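Local coordinates for protein putative ABC transporter (Thermobispora bispora, PDB 4PE6) that probably binds a carbohydrate or a related small solute between two lobes, as the solute-binding partner of an ABC transporter, at residues A[19-24]-A[82-87]; A[108-113]-A[269-274]; A[124-129]-A[286-291]; A[235-240]-A[254-259]. One frame throughout, in Å; residues are numbered along the deposited sequence.

Interaction 1 (A[19-24]-A[82-87])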
loop_
_atom_site.group_PDB
_atom_site.type_symbol
_atom_site.label_atom_id
_atom_site.label_comp_id
_atom_site.label_asym_id
_atom_site.label_seq_id
_atom_site.Cartn_x
_atom_site.Cartn_y
_atom_site.Cartn_z
ATOM N N PRO A 19 -14.703 20.363 11.365
ATOM C CA PRO A 19 -13.838 19.353 11.970
ATOM C C PRO A 19 -12.326 19.416 11.691
ATOM O O PRO A 19 -11.886 19.835 10.619
ATOM C CB PRO A 19 -14.389 18.036 11.429
ATOM C CG PRO A 19 -15.344 18.400 10.347
ATOM C CD PRO A 19 -15.841 19.759 10.661
ATOM N N PHE A 20 -11.575 18.924 12.674
ATOM C CA PHE A 20 -10.131 18.735 12.598
ATOM C C PHE A 20 -9.856 17.242 12.363
ATOM O O PHE A 20 -10.165 16.398 13.213
ATOM C CB PHE A 20 -9.485 19.260 13.887
ATOM C CG PHE A 20 -8.021 18.930 14.054
ATOM C CD1 PHE A 20 -7.170 18.747 12.960
ATOM C CD2 PHE A 20 -7.487 18.839 15.327
ATOM C CE1 PHE A 20 -5.830 18.446 13.146
ATOM C CE2 PHE A 20 -6.145 18.539 15.522
ATOM C CZ PHE A 20 -5.314 18.343 14.429
ATOM N N ILE A 21 -9.305 16.934 11.189
ATOM C CA ILE A 21 -8.941 15.556 10.800
ATOM C C ILE A 21 -7.421 15.359 10.930
ATOM O O ILE A 21 -6.649 16.036 10.256
ATOM C CB ILE A 21 -9.324 15.258 9.339
ATOM C CG1 ILE A 21 -10.792 15.648 9.053
ATOM C CG2 ILE A 21 -9.060 13.797 9.005
ATOM C CD1 ILE A 21 -11.810 14.953 9.941
ATOM N N ALA A 22 -6.999 14.455 11.820
ATOM C CA ALA A 22 -5.587 14.158 12.027
ATOM C C ALA A 22 -5.249 12.827 11.354
ATOM O O ALA A 22 -6.062 11.918 11.370
ATOM C CB ALA A 22 -5.303 14.088 13.514
ATOM N N LEU A 23 -4.074 12.735 10.740
ATOM C CA LEU A 23 -3.593 11.479 10.142
ATOM C C LEU A 23 -2.243 11.103 10.745
ATOM O O LEU A 23 -1.271 11.890 10.708
ATOM C CB LEU A 23 -3.497 11.586 8.623
ATOM C CG LEU A 23 -3.213 10.293 7.847
ATOM C CD1 LEU A 23 -3.713 10.417 6.407
ATOM C CD2 LEU A 23 -1.746 9.905 7.853
ATOM N N SER A 24 -2.175 9.897 11.286
ATOM C CA SER A 24 -0.934 9.361 11.847
ATOM C C SER A 24 -0.479 8.188 10.980
ATOM O O SER A 24 -1.215 7.208 10.795
ATOM C CB SER A 24 -1.142 8.884 13.284
ATOM O OG SER A 24 -0.050 8.106 13.722
ATOM N N PRO A 82 -8.392 16.452 17.873
ATOM C CA PRO A 82 -8.948 16.152 16.580
ATOM C C PRO A 82 -10.356 15.549 16.712
ATOM O O PRO A 82 -10.663 14.871 17.682
ATOM C CB PRO A 82 -7.961 15.135 16.016
ATOM C CG PRO A 82 -7.500 14.378 17.232
ATOM C CD PRO A 82 -7.441 15.417 18.326
ATOM N N ASP A 83 -11.187 15.802 15.719
ATOM C CA ASP A 83 -12.524 15.184 15.655
ATOM C C ASP A 83 -12.501 13.760 15.094
ATOM O O ASP A 83 -13.349 12.915 15.425
ATOM C CB ASP A 83 -13.417 16.104 14.828
ATOM C CG ASP A 83 -13.600 17.443 15.500
ATOM O OD1 ASP A 83 -14.182 17.455 16.603
ATOM O OD2 ASP A 83 -13.114 18.464 14.973
ATOM N N ALA A 84 -11.554 13.522 14.202
ATOM C CA ALA A 84 -11.282 12.189 13.650
ATOM C C ALA A 84 -9.790 12.009 13.503
ATOM O O ALA A 84 -9.038 12.981 13.259
ATOM C CB ALA A 84 -11.971 12.007 12.298
ATOM N N LEU A 85 -9.377 10.759 13.625
ATOM C CA LEU A 85 -8.008 10.357 13.539
ATOM C C LEU A 85 -7.923 9.204 12.542
ATOM O O LEU A 85 -8.611 8.176 12.705
ATOM C CB LEU A 85 -7.520 9.917 14.930
ATOM C CG LEU A 85 -6.099 9.383 14.987
ATOM C CD1 LEU A 85 -5.076 10.456 14.596
ATOM C CD2 LEU A 85 -5.826 8.824 16.388
ATOM N N LEU A 86 -7.147 9.400 11.481
ATOM C CA LEU A 86 -6.905 8.359 10.483
ATOM C C LEU A 86 -5.558 7.733 10.745
ATOM O O LEU A 86 -4.547 8.453 10.910
ATOM C CB LEU A 86 -6.925 8.943 9.065
ATOM C CG LEU A 86 -8.045 9.942 8.758
ATOM C CD1 LEU A 86 -8.004 10.388 7.301
ATOM C CD2 LEU A 86 -9.404 9.378 9.086
ATOM N N ILE A 87 -5.510 6.407 10.795
ATOM C CA ILE A 87 -4.271 5.752 11.232
ATOM C C ILE A 87 -3.801 4.682 10.262
ATOM O O ILE A 87 -4.552 3.735 9.955
ATOM C CB ILE A 87 -4.394 5.088 12.618
ATOM C CG1 ILE A 87 -4.856 6.091 13.654
ATOM C CG2 ILE A 87 -3.066 4.431 12.998
ATOM C CD1 ILE A 87 -5.174 5.449 14.986
#
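Two parallel strands of the first lobe of a type I periplasmic binding fold, 20-24 and 84-87, pair side by side, with strand 55-60 on the outer flank of the first. Bonding alternates: A22 N reaches A84 O at 2.9 Å, L86 N gives to A22 O at 2.7 Å, and S24 N meets L86 O at 2.8 Å. At the start of the pairing D83 takes over. With CG beside its own backbone N (chi1 -64°), its carboxylate swings back so that the anti lone pair of OD2 accepts from F20 N at 2.8 Å, while D83 N returns a bond to F20 O, also 2.8 Å long. With D83 replaced by alanine, F20 N would probably lose its carboxylate acceptor, and the start of the pairing would be held by backbone bonds alone. P82 lays CB over one face of the F20 ring, 4.1 Å from its centroid, a CH-pi contact. On the face bearing I21 and L23, the CD1 tip of I21 packs 3.8 Å from A84 CB; L86 crosses L23 at about a right angle. Backbone bonds and apolar side chains thus make up the interior of the pairing, and a carboxylate takes the N-H at its start.

Interaction 2 (A[108-113]-A[269-274]). With LTH ((2R,3S)-2,3,4-trihydroxybutanoic acid), chain C.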
loop_
_atom_site.group_PDB
_atom_site.type_symbol
_atom_site.label_atom_id
_atom_site.label_comp_id
_atom_site.label_asym_id
_atom_site.label_seq_id
_atom_site.Cartn_x
_atom_site.Cartn_y
_atom_site.Cartn_z
ATOM N N LYS A 108 -13.425 9.936 16.409
ATOM C CA LYS A 108 -13.741 8.896 15.438
ATOM C C LYS A 108 -12.423 8.385 14.875
ATOM O O LYS A 108 -11.559 9.183 14.458
ATOM C CB LYS A 108 -14.624 9.433 14.285
ATOM C CG LYS A 108 -16.036 9.851 14.666
ATOM C CD LYS A 108 -16.710 8.743 15.471
ATOM C CE LYS A 108 -18.213 8.740 15.370
ATOM N NZ LYS A 108 -18.880 9.535 16.406
ATOM N N VAL A 109 -12.258 7.071 14.844
ATOM C CA VAL A 109 -10.984 6.493 14.440
ATOM C C VAL A 109 -11.178 5.592 13.242
ATOM O O VAL A 109 -11.949 4.643 13.296
ATOM C CB VAL A 109 -10.330 5.717 15.611
ATOM C CG1 VAL A 109 -9.080 4.996 15.141
ATOM C CG2 VAL A 109 -10.016 6.669 16.753
ATOM N N VAL A 110 -10.504 5.932 12.144
ATOM C CA VAL A 110 -10.444 5.091 10.972
ATOM C C VAL A 110 -9.032 4.573 10.812
ATOM O O VAL A 110 -8.077 5.344 10.575
ATOM C CB VAL A 110 -10.855 5.856 9.696
ATOM C CG1 VAL A 110 -10.840 4.933 8.500
ATOM C CG2 VAL A 110 -12.227 6.494 9.874
ATOM N N VAL A 111 -8.888 3.265 10.992
ATOM C CA VAL A 111 -7.656 2.587 10.665
ATOM C C VAL A 111 -7.711 2.258 9.180
ATOM O O VAL A 111 -8.692 1.676 8.706
ATOM C CB VAL A 111 -7.524 1.302 11.486
ATOM C CG1 VAL A 111 -6.390 0.425 10.960
ATOM C CG2 VAL A 111 -7.346 1.641 12.965
ATOM N N PHE A 112 -6.684 2.632 8.431
ATOM C CA PHE A 112 -6.680 2.356 7.005
ATOM C C PHE A 112 -5.401 1.688 6.545
ATOM O O PHE A 112 -4.389 1.721 7.240
ATOM C CB PHE A 112 -7.012 3.593 6.149
ATOM C CG PHE A 112 -5.918 4.610 6.109
ATOM C CD1 PHE A 112 -5.779 5.510 7.142
ATOM C CD2 PHE A 112 -5.010 4.634 5.068
ATOM C CE1 PHE A 112 -4.770 6.475 7.116
ATOM C CE2 PHE A 112 -4.000 5.565 5.043
ATOM C CZ PHE A 112 -3.874 6.478 6.063
ATOM N N ASP A 113 -5.477 1.060 5.379
ATOM C CA ASP A 113 -4.383 0.292 4.800
ATOM C C ASP A 113 -3.842 -0.730 5.785
ATOM O O ASP A 113 -2.629 -0.975 5.853
ATOM C CB ASP A 113 -3.265 1.243 4.339
ATOM C CG ASP A 113 -2.157 0.527 3.587
ATOM O OD1 ASP A 113 -2.485 -0.296 2.719
ATOM O OD2 ASP A 113 -0.955 0.797 3.867
ATOM N N TRP A 269 -13.092 10.527 3.658
ATOM C CA TRP A 269 -14.536 10.554 3.393
ATOM C C TRP A 269 -15.294 9.723 4.412
ATOM O O TRP A 269 -16.337 10.142 4.895
ATOM C CB TRP A 269 -14.869 10.105 1.979
ATOM C CG TRP A 269 -14.249 11.001 0.919
ATOM C CD1 TRP A 269 -13.487 10.605 -0.123
ATOM C CD2 TRP A 269 -14.341 12.426 0.830
ATOM N NE1 TRP A 269 -13.091 11.691 -0.875
ATOM C CE2 TRP A 269 -13.587 12.825 -0.301
ATOM C CE3 TRP A 269 -14.982 13.408 1.595
ATOM C CZ2 TRP A 269 -13.464 14.160 -0.695
ATOM C CZ3 TRP A 269 -14.884 14.743 1.190
ATOM C CH2 TRP A 269 -14.105 15.105 0.064
ATOM N N ALA A 270 -14.761 8.562 4.759
ATOM C CA ALA A 270 -15.335 7.778 5.854
ATOM C C ALA A 270 -15.442 8.587 7.153
ATOM O O ALA A 270 -16.481 8.610 7.808
ATOM C CB ALA A 270 -14.521 6.513 6.079
ATOM N N ALA A 271 -14.360 9.258 7.529
ATOM C CA ALA A 271 -14.361 10.058 8.749
ATOM C C ALA A 271 -15.440 11.138 8.723
ATOM O O ALA A 271 -16.135 11.336 9.724
ATOM C CB ALA A 271 -12.986 10.665 9.002
ATOM N N LEU A 272 -15.574 11.838 7.597
ATOM C CA LEU A 272 -16.540 12.903 7.500
ATOM C C LEU A 272 -17.968 12.350 7.593
ATOM O O LEU A 272 -18.817 12.970 8.209
ATOM C CB LEU A 272 -16.387 13.687 6.205
ATOM C CG LEU A 272 -15.082 14.461 6.052
ATOM C CD1 LEU A 272 -15.146 15.278 4.767
ATOM C CD2 LEU A 272 -14.797 15.360 7.231
ATOM N N ASP A 273 -18.205 11.176 7.033
ATOM C CA ASP A 273 -19.539 10.560 7.132
ATOM C C ASP A 273 -19.823 10.132 8.572
ATOM O O ASP A 273 -20.941 10.317 9.093
ATOM C CB ASP A 273 -19.693 9.404 6.138
ATOM C CG ASP A 273 -20.126 9.894 4.732
ATOM O OD1 ASP A 273 -20.359 11.111 4.571
ATOM O OD2 ASP A 273 -20.252 9.082 3.796
ATOM N N LEU A 274 -18.790 9.613 9.224
ATOM C CA LEU A 274 -18.886 9.221 10.620
ATOM C C LEU A 274 -19.233 10.432 11.479
ATOM O O LEU A 274 -20.081 10.351 12.383
ATOM C CB LEU A 274 -17.575 8.580 11.073
ATOM C CG LEU A 274 -17.331 7.140 10.588
ATOM C CD1 LEU A 274 -16.017 6.636 11.133
ATOM C CD2 LEU A 274 -18.432 6.188 10.999
HETATM O O1 LTH C . 3.564 -0.203 0.179
HETATM C C1 LTH C . 3.172 0.188 1.340
HETATM O O LTH C . 3.799 0.946 2.110
HETATM C C2 LTH C . 1.758 -0.230 1.810
HETATM O O2 LTH C . 1.495 0.246 3.155
HETATM C C3 LTH C . 1.585 -1.734 1.819
HETATM O O3 LTH C . 2.556 -2.327 2.679
HETATM C C4 LTH C . 0.182 -2.071 2.360
HETATM O O4 LTH C . -0.760 -1.540 1.391
#
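L274 of helix 269-274 lies against K108 and V110 of strand 108-112, and its side chain can be followed outward. CB meets the aliphatic CG of K108 at 4.1 Å. From there CG continues beside the backbone N (chi1 -76°) and the extended second torsion carries CD1 to V110, whose CG2 it touches at 4.0 Å. The same methyl of V110 faces the small side of the helix, 4.3 Å from A271 CB and 4.4 Å from A270 CB, so one branched residue fills the shallow surface made by two alanines and a leucine. K108 bends at its second torsion and runs obliquely past L274, bringing CE to 3.9 Å from L274 O near the helix end.

At the far end of the strand D113 belongs to the ligand pocket. Its carboxylate grips the bound trihydroxybutanoic acid with both oxygens: LTH O4 donates to OD1 at 2.5 Å and LTH O2 to OD2 at 2.6 Å. N88 and Q263 hydrogen-bond to the same carboxylate from the second shell and hold its orientation. A leucine in its place is likely to leave both ligand hydroxyls and these two amides without their acceptor.

The helix runs roughly antiparallel to the strand, at 157° with axes 8.7 Å apart. It covers one face of the first lobe's sheet, where A271 also rests on A84 and L86 of strand 84-88, while F318 of helix 315-327 also packs on A270.

Interaction 3 (A[124-129]-A[286-291])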
loop_
_atom_site.group_PDB
_atom_site.type_symbol
_atom_site.label_atom_id
_atom_site.label_comp_id
_atom_site.label_asym_id
_atom_site.label_seq_id
_atom_site.Cartn_x
_atom_site.Cartn_y
_atom_site.Cartn_z
ATOM N N LEU A 124 -10.639 0.309 7.037
ATOM C CA LEU A 124 -10.761 0.487 5.600
ATOM C C LEU A 124 -9.461 0.020 4.981
ATOM O O LEU A 124 -8.424 0.638 5.172
ATOM C CB LEU A 124 -11.026 1.946 5.243
ATOM C CG LEU A 124 -11.443 2.180 3.782
ATOM C CD1 LEU A 124 -12.260 3.455 3.700
ATOM C CD2 LEU A 124 -10.251 2.239 2.803
ATOM N N GLN A 125 -9.526 -1.081 4.256
ATOM C CA GLN A 125 -8.333 -1.766 3.784
ATOM C C GLN A 125 -8.415 -2.087 2.303
ATOM O O GLN A 125 -9.361 -1.692 1.618
ATOM C CB GLN A 125 -8.115 -3.034 4.630
ATOM C CG GLN A 125 -9.152 -4.130 4.384
ATOM C CD GLN A 125 -8.795 -5.390 5.118
ATOM O OE1 GLN A 125 -9.372 -5.685 6.143
ATOM N NE2 GLN A 125 -7.793 -6.117 4.623
ATOM N N ASN A 126 -7.412 -2.791 1.808
ATOM C CA ASN A 126 -7.467 -3.447 0.524
ATOM C C ASN A 126 -7.274 -4.932 0.783
ATOM O O ASN A 126 -6.818 -5.337 1.867
ATOM C CB ASN A 126 -6.321 -2.982 -0.408
ATOM C CG ASN A 126 -6.549 -1.617 -1.083
ATOM O OD1 ASN A 126 -5.693 -1.186 -1.872
ATOM N ND2 ASN A 126 -7.627 -0.916 -0.753
ATOM N N SER A 127 -7.543 -5.749 -0.226
ATOM C CA SER A 127 -7.210 -7.193 -0.125
ATOM C C SER A 127 -5.712 -7.433 -0.329
ATOM O O SER A 127 -5.226 -7.559 -1.450
ATOM C CB SER A 127 -7.984 -8.043 -1.113
ATOM O OG SER A 127 -7.542 -9.387 -1.024
ATOM N N PHE A 128 -5.000 -7.548 0.779
ATOM C CA PHE A 128 -3.579 -7.858 0.737
ATOM C C PHE A 128 -3.349 -9.255 0.195
ATOM O O PHE A 128 -2.375 -9.487 -0.515
ATOM C CB PHE A 128 -2.958 -7.629 2.100
ATOM C CG PHE A 128 -3.276 -6.281 2.652
ATOM C CD1 PHE A 128 -2.916 -5.134 1.938
ATOM C CD2 PHE A 128 -3.988 -6.136 3.818
ATOM C CE1 PHE A 128 -3.241 -3.875 2.415
ATOM C CE2 PHE A 128 -4.299 -4.884 4.299
ATOM C CZ PHE A 128 -3.938 -3.754 3.595
ATOM N N VAL A 129 -4.290 -10.159 0.465
ATOM C CA VAL A 129 -4.213 -11.487 -0.100
ATOM C C VAL A 129 -4.252 -11.450 -1.627
ATOM O O VAL A 129 -3.452 -12.110 -2.275
ATOM C CB VAL A 129 -5.321 -12.401 0.432
ATOM C CG1 VAL A 129 -5.329 -13.712 -0.334
ATOM C CG2 VAL A 129 -5.093 -12.669 1.924
ATOM N N PHE A 286 -11.720 -2.057 0.196
ATOM C CA PHE A 286 -11.650 -1.276 -1.023
ATOM C C PHE A 286 -10.659 -1.947 -2.010
ATOM O O PHE A 286 -9.901 -2.848 -1.618
ATOM C CB PHE A 286 -11.218 0.168 -0.694
ATOM C CG PHE A 286 -12.364 1.081 -0.339
ATOM C CD1 PHE A 286 -13.211 0.786 0.709
ATOM C CD2 PHE A 286 -12.585 2.247 -1.063
ATOM C CE1 PHE A 286 -14.274 1.618 1.037
ATOM C CE2 PHE A 286 -13.643 3.089 -0.742
ATOM C CZ PHE A 286 -14.502 2.771 0.301
ATOM N N PRO A 287 -10.662 -1.518 -3.281
ATOM C CA PRO A 287 -9.913 -2.221 -4.315
ATOM C C PRO A 287 -8.450 -1.843 -4.430
ATOM O O PRO A 287 -8.086 -0.664 -4.352
ATOM C CB PRO A 287 -10.636 -1.822 -5.612
ATOM C CG PRO A 287 -11.193 -0.464 -5.306
ATOM C CD PRO A 287 -11.619 -0.555 -3.867
ATOM N N ILE A 288 -7.633 -2.859 -4.694
ATOM C CA ILE A 288 -6.223 -2.659 -5.033
ATOM C C ILE A 288 -6.095 -2.050 -6.450
ATOM O O ILE A 288 -7.103 -1.809 -7.123
ATOM C CB ILE A 288 -5.454 -3.992 -4.976
ATOM C CG1 ILE A 288 -6.056 -5.005 -5.966
ATOM C CG2 ILE A 288 -5.426 -4.555 -3.551
ATOM C CD1 ILE A 288 -5.204 -6.249 -6.159
ATOM N N VAL A 289 -4.851 -1.801 -6.876
ATOM C CA VAL A 289 -4.535 -1.259 -8.204
ATOM C C VAL A 289 -3.702 -2.291 -8.963
ATOM O O VAL A 289 -2.477 -2.386 -8.797
ATOM C CB VAL A 289 -3.759 0.085 -8.140
ATOM C CG1 VAL A 289 -3.597 0.664 -9.536
ATOM C CG2 VAL A 289 -4.471 1.082 -7.229
ATOM N N LEU A 290 -4.384 -3.092 -9.772
ATOM C CA LEU A 290 -3.727 -4.067 -10.637
ATOM C C LEU A 290 -3.563 -3.433 -12.026
ATOM O O LEU A 290 -4.544 -3.048 -12.640
ATOM C CB LEU A 290 -4.572 -5.339 -10.707
ATOM C CG LEU A 290 -4.184 -6.414 -11.727
ATOM C CD1 LEU A 290 -2.882 -7.092 -11.338
ATOM C CD2 LEU A 290 -5.331 -7.423 -11.872
ATOM N N ILE A 291 -2.330 -3.323 -12.496
ATOM C CA ILE A 291 -2.048 -2.758 -13.812
ATOM C C ILE A 291 -1.648 -3.888 -14.750
ATOM O O ILE A 291 -0.493 -4.269 -14.821
ATOM C CB ILE A 291 -0.959 -1.674 -13.742
ATOM C CG1 ILE A 291 -1.401 -0.589 -12.763
ATOM C CG2 ILE A 291 -0.728 -1.051 -15.115
ATOM C CD1 ILE A 291 -0.357 0.465 -12.496
HETATM O O HOH W 1 -8.787 1.198 -2.597
HETATM O O HOH W 2 -8.899 -5.204 -2.519
#
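The F286 ring carries L124 over one face, CD1 standing in a CH-pi contact 4.2 Å from the centroid and displaced toward the rim, and meets W313 edge-to-face. These residues belong to the region where the chain passes between the two lobes of the type I binding-protein fold, probably part of its hinge. A second ring, that of the pocket residue F128, has N126 O 3.4 Å above its plane, over the centre. The amide of N126 is the third flat group. CG lies beside the backbone N (chi1 -79°), which folds the amide back so that ND2 donates nearly in its own plane to Q125 O at 3.0 Å, and OD1 accepts from D260 N. Q125 O is gripped twice, since F286 N reaches it at 2.8 Å from the opposite face of its carbonyl plane. The methyl CG2 of I288 packs 3.6 Å from N126 CB. Past the single direct backbone bond, water takes over. One molecule joins N126 ND2 to P287 O; another accepts from S127 N and donates to F286 O, both bonds 2.7 Å long.

Interaction 4 (A[235-240]-A[254-259]). With LTH ((2R,3S)-2,3,4-trihydroxybutanoic acid), chain C.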
loop_
_atom_site.group_PDB
_atom_site.type_symbol
_atom_site.label_atom_id
_atom_site.label_comp_id
_atom_site.label_asym_id
_atom_site.label_seq_id
_atom_site.Cartn_x
_atom_site.Cartn_y
_atom_site.Cartn_z
ATOM N N PHE A 235 6.917 -4.720 -10.247
ATOM C CA PHE A 235 7.183 -3.307 -10.324
ATOM C C PHE A 235 6.336 -2.477 -9.390
ATOM O O PHE A 235 5.193 -2.813 -9.090
ATOM C CB PHE A 235 6.916 -2.799 -11.746
ATOM C CG PHE A 235 7.979 -3.173 -12.717
ATOM C CD1 PHE A 235 9.264 -2.666 -12.572
ATOM C CD2 PHE A 235 7.702 -3.997 -13.789
ATOM C CE1 PHE A 235 10.257 -2.997 -13.469
ATOM C CE2 PHE A 235 8.703 -4.325 -14.697
ATOM C CZ PHE A 235 9.974 -3.822 -14.531
ATOM N N GLU A 236 6.921 -1.351 -9.005
ATOM C CA GLU A 236 6.183 -0.161 -8.558
ATOM C C GLU A 236 5.073 0.156 -9.547
ATOM O O GLU A 236 5.257 -0.004 -10.757
ATOM C CB GLU A 236 7.111 1.061 -8.522
ATOM C CG GLU A 236 8.234 1.005 -7.504
ATOM C CD GLU A 236 9.490 0.298 -7.975
ATOM O OE1 GLU A 236 9.476 -0.348 -9.038
ATOM O OE2 GLU A 236 10.500 0.372 -7.250
ATOM N N THR A 237 3.954 0.660 -9.045
ATOM C CA THR A 237 2.865 1.145 -9.886
ATOM C C THR A 237 3.038 2.644 -10.089
ATOM O O THR A 237 2.069 3.392 -10.083
ATOM C CB THR A 237 1.502 0.855 -9.236
ATOM O OG1 THR A 237 1.543 1.259 -7.864
ATOM C CG2 THR A 237 1.168 -0.637 -9.340
ATOM N N ASN A 238 4.288 3.093 -10.251
ATOM C CA ASN A 238 4.545 4.508 -10.424
ATOM C C ASN A 238 4.945 4.808 -11.872
ATOM O O ASN A 238 5.122 3.893 -12.675
ATOM C CB ASN A 238 5.560 5.049 -9.386
ATOM C CG ASN A 238 6.985 4.557 -9.584
ATOM O OD1 ASN A 238 7.318 3.858 -10.540
ATOM N ND2 ASN A 238 7.849 4.937 -8.655
ATOM N N GLY A 239 5.050 6.089 -12.198
ATOM C CA GLY A 239 5.391 6.507 -13.563
ATOM C C GLY A 239 6.723 5.971 -14.057
ATOM O O GLY A 239 6.847 5.579 -15.211
ATOM N N ARG A 240 7.725 5.964 -13.188
ATOM C CA ARG A 240 9.076 5.562 -13.576
ATOM C C ARG A 240 9.159 4.064 -13.916
ATOM O O ARG A 240 9.818 3.673 -14.892
ATOM C CB ARG A 240 10.060 5.892 -12.451
ATOM C CG ARG A 240 11.499 5.443 -12.718
ATOM C CD ARG A 240 12.411 5.799 -11.558
ATOM N NE ARG A 240 12.449 7.248 -11.347
ATOM C CZ ARG A 240 11.829 7.908 -10.374
ATOM N NH1 ARG A 240 11.090 7.272 -9.448
ATOM N NH2 ARG A 240 11.947 9.227 -10.321
ATOM N N SER A 254 7.121 -10.020 -15.819
ATOM C CA SER A 254 7.041 -8.941 -14.839
ATOM C C SER A 254 5.606 -8.487 -14.682
ATOM O O SER A 254 4.826 -8.593 -15.616
ATOM C CB SER A 254 7.972 -7.784 -15.205
ATOM O OG SER A 254 9.324 -8.178 -15.007
ATOM N N VAL A 255 5.248 -8.040 -13.476
ATOM C CA VAL A 255 3.889 -7.547 -13.174
ATOM C C VAL A 255 3.945 -6.205 -12.454
ATOM O O VAL A 255 5.006 -5.782 -11.985
ATOM C CB VAL A 255 3.085 -8.549 -12.337
ATOM C CG1 VAL A 255 2.874 -9.820 -13.131
ATOM C CG2 VAL A 255 3.783 -8.820 -10.999
ATOM N N ALA A 256 2.812 -5.520 -12.410
ATOM C CA ALA A 256 2.681 -4.268 -11.673
ATOM C C ALA A 256 1.358 -4.239 -10.944
ATOM O O ALA A 256 0.297 -3.987 -11.550
ATOM C CB ALA A 256 2.780 -3.079 -12.620
ATOM N N VAL A 257 1.415 -4.505 -9.646
ATOM C CA VAL A 257 0.223 -4.515 -8.783
ATOM C C VAL A 257 0.592 -4.022 -7.373
ATOM O O VAL A 257 1.649 -4.360 -6.842
ATOM C CB VAL A 257 -0.425 -5.926 -8.743
ATOM C CG1 VAL A 257 0.590 -6.990 -8.325
ATOM C CG2 VAL A 257 -1.644 -5.940 -7.829
HETATM N N MSE A 258 -0.249 -3.180 -6.783
HETATM C CA MSE A 258 -0.074 -2.724 -5.404
HETATM C C MSE A 258 -1.429 -2.362 -4.871
HETATM O O MSE A 258 -2.408 -2.239 -5.622
HETATM C CB MSE A 258 0.816 -1.462 -5.281
HETATM C CG MSE A 258 2.217 -1.676 -5.800
HETATM SE SE MSE A 258 3.451 -0.241 -5.250
HETATM C CE MSE A 258 3.789 -0.852 -3.391
ATOM N N SER A 259 -1.502 -2.215 -3.560
ATOM C CA SER A 259 -2.608 -1.540 -2.905
ATOM C C SER A 259 -2.751 -0.100 -3.388
ATOM O O SER A 259 -1.835 0.455 -4.046
ATOM C CB SER A 259 -2.406 -1.563 -1.391
ATOM O OG SER A 259 -1.181 -0.915 -1.047
HETATM O O1 LTH C . 3.564 -0.203 0.179
HETATM C C1 LTH C . 3.172 0.188 1.340
HETATM O O LTH C . 3.799 0.946 2.110
HETATM C C2 LTH C . 1.758 -0.230 1.810
HETATM O O2 LTH C . 1.495 0.246 3.155
HETATM C C3 LTH C . 1.585 -1.734 1.819
HETATM O O3 LTH C . 2.556 -2.327 2.679
HETATM C C4 LTH C . 0.182 -2.071 2.360
HETATM O O4 LTH C . -0.760 -1.540 1.391
HETATM O O HOH W 3 4.064 -5.157 -8.007
HETATM O O HOH W 4 -0.793 1.512 -6.584
#
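Segment 235-240 leaves its parallel neighbour 254-259 soon after one direct backbone bond, F235 N to V255 O at 2.8 Å, nearly straight along the carbonyl; the next step is filled by a water that lies 2.8 Å from F235 O and accepts from V257 N at 3.2 Å. The two segments are the ends of a beta-alpha-beta crossover, strand 232-235, helix 239-247 and strand 255-258, in which N238 caps the helix through A241 N. At the start of the pairing, the F235 ring reaches back along the neighbouring strand and sets CE2 3.6 Å from S254 CB, while W245 of the crossover helix meets the ring as well.

T237 turns toward the selenomethionine M258, the two side chains crossing at a slant. With OG1 between its backbone N and carbonyl carbon (chi1 48°), the hydroxyl comes 3.6 Å from M258 SE while CG2 packs beside M258 CG. T237 N itself is buried here without a partner. The same hydroxyl donates to a second water at 2.7 Å, and that water passes a bond of 2.9 Å to S259 O, which also accepts from W32. M258 bends at its last torsion (79°), bringing CE close to a carboxylate oxygen of the bound ligand, and W131 packs on it. S259 OG donates to LTH O4 at 2.6 Å.

Chemically, T237 packs on the CG and SE of the M258 chain and reaches S259 through a water to its carbonyl, and the strand end it backs in this way presents one apolar methyl and one hydroxyl to the ligand.

In the fold
From the N terminus, interaction 1 closes first, bringing strand 84-88 back beside strand 20-25 before any other contact opens. Interaction 2 then opens on strand 108-112, the next strand of the same sheet, and interaction 3 on strand 122-126 beyond it. Each waits about 155 residues for its partner, while the chain builds the second lobe. Interaction 4 closes a short beta-alpha-beta loop there, nested inside both. On the return, helix 263-275 completes interaction 2 and strand 283-290 completes interaction 3, so these two cross. Strand 283-290 lies between strands 122-126 and 255-258, tying the lobes together, and interactions 2 and 4, centred on opposite sides of the chain's centre, both reach the ligand.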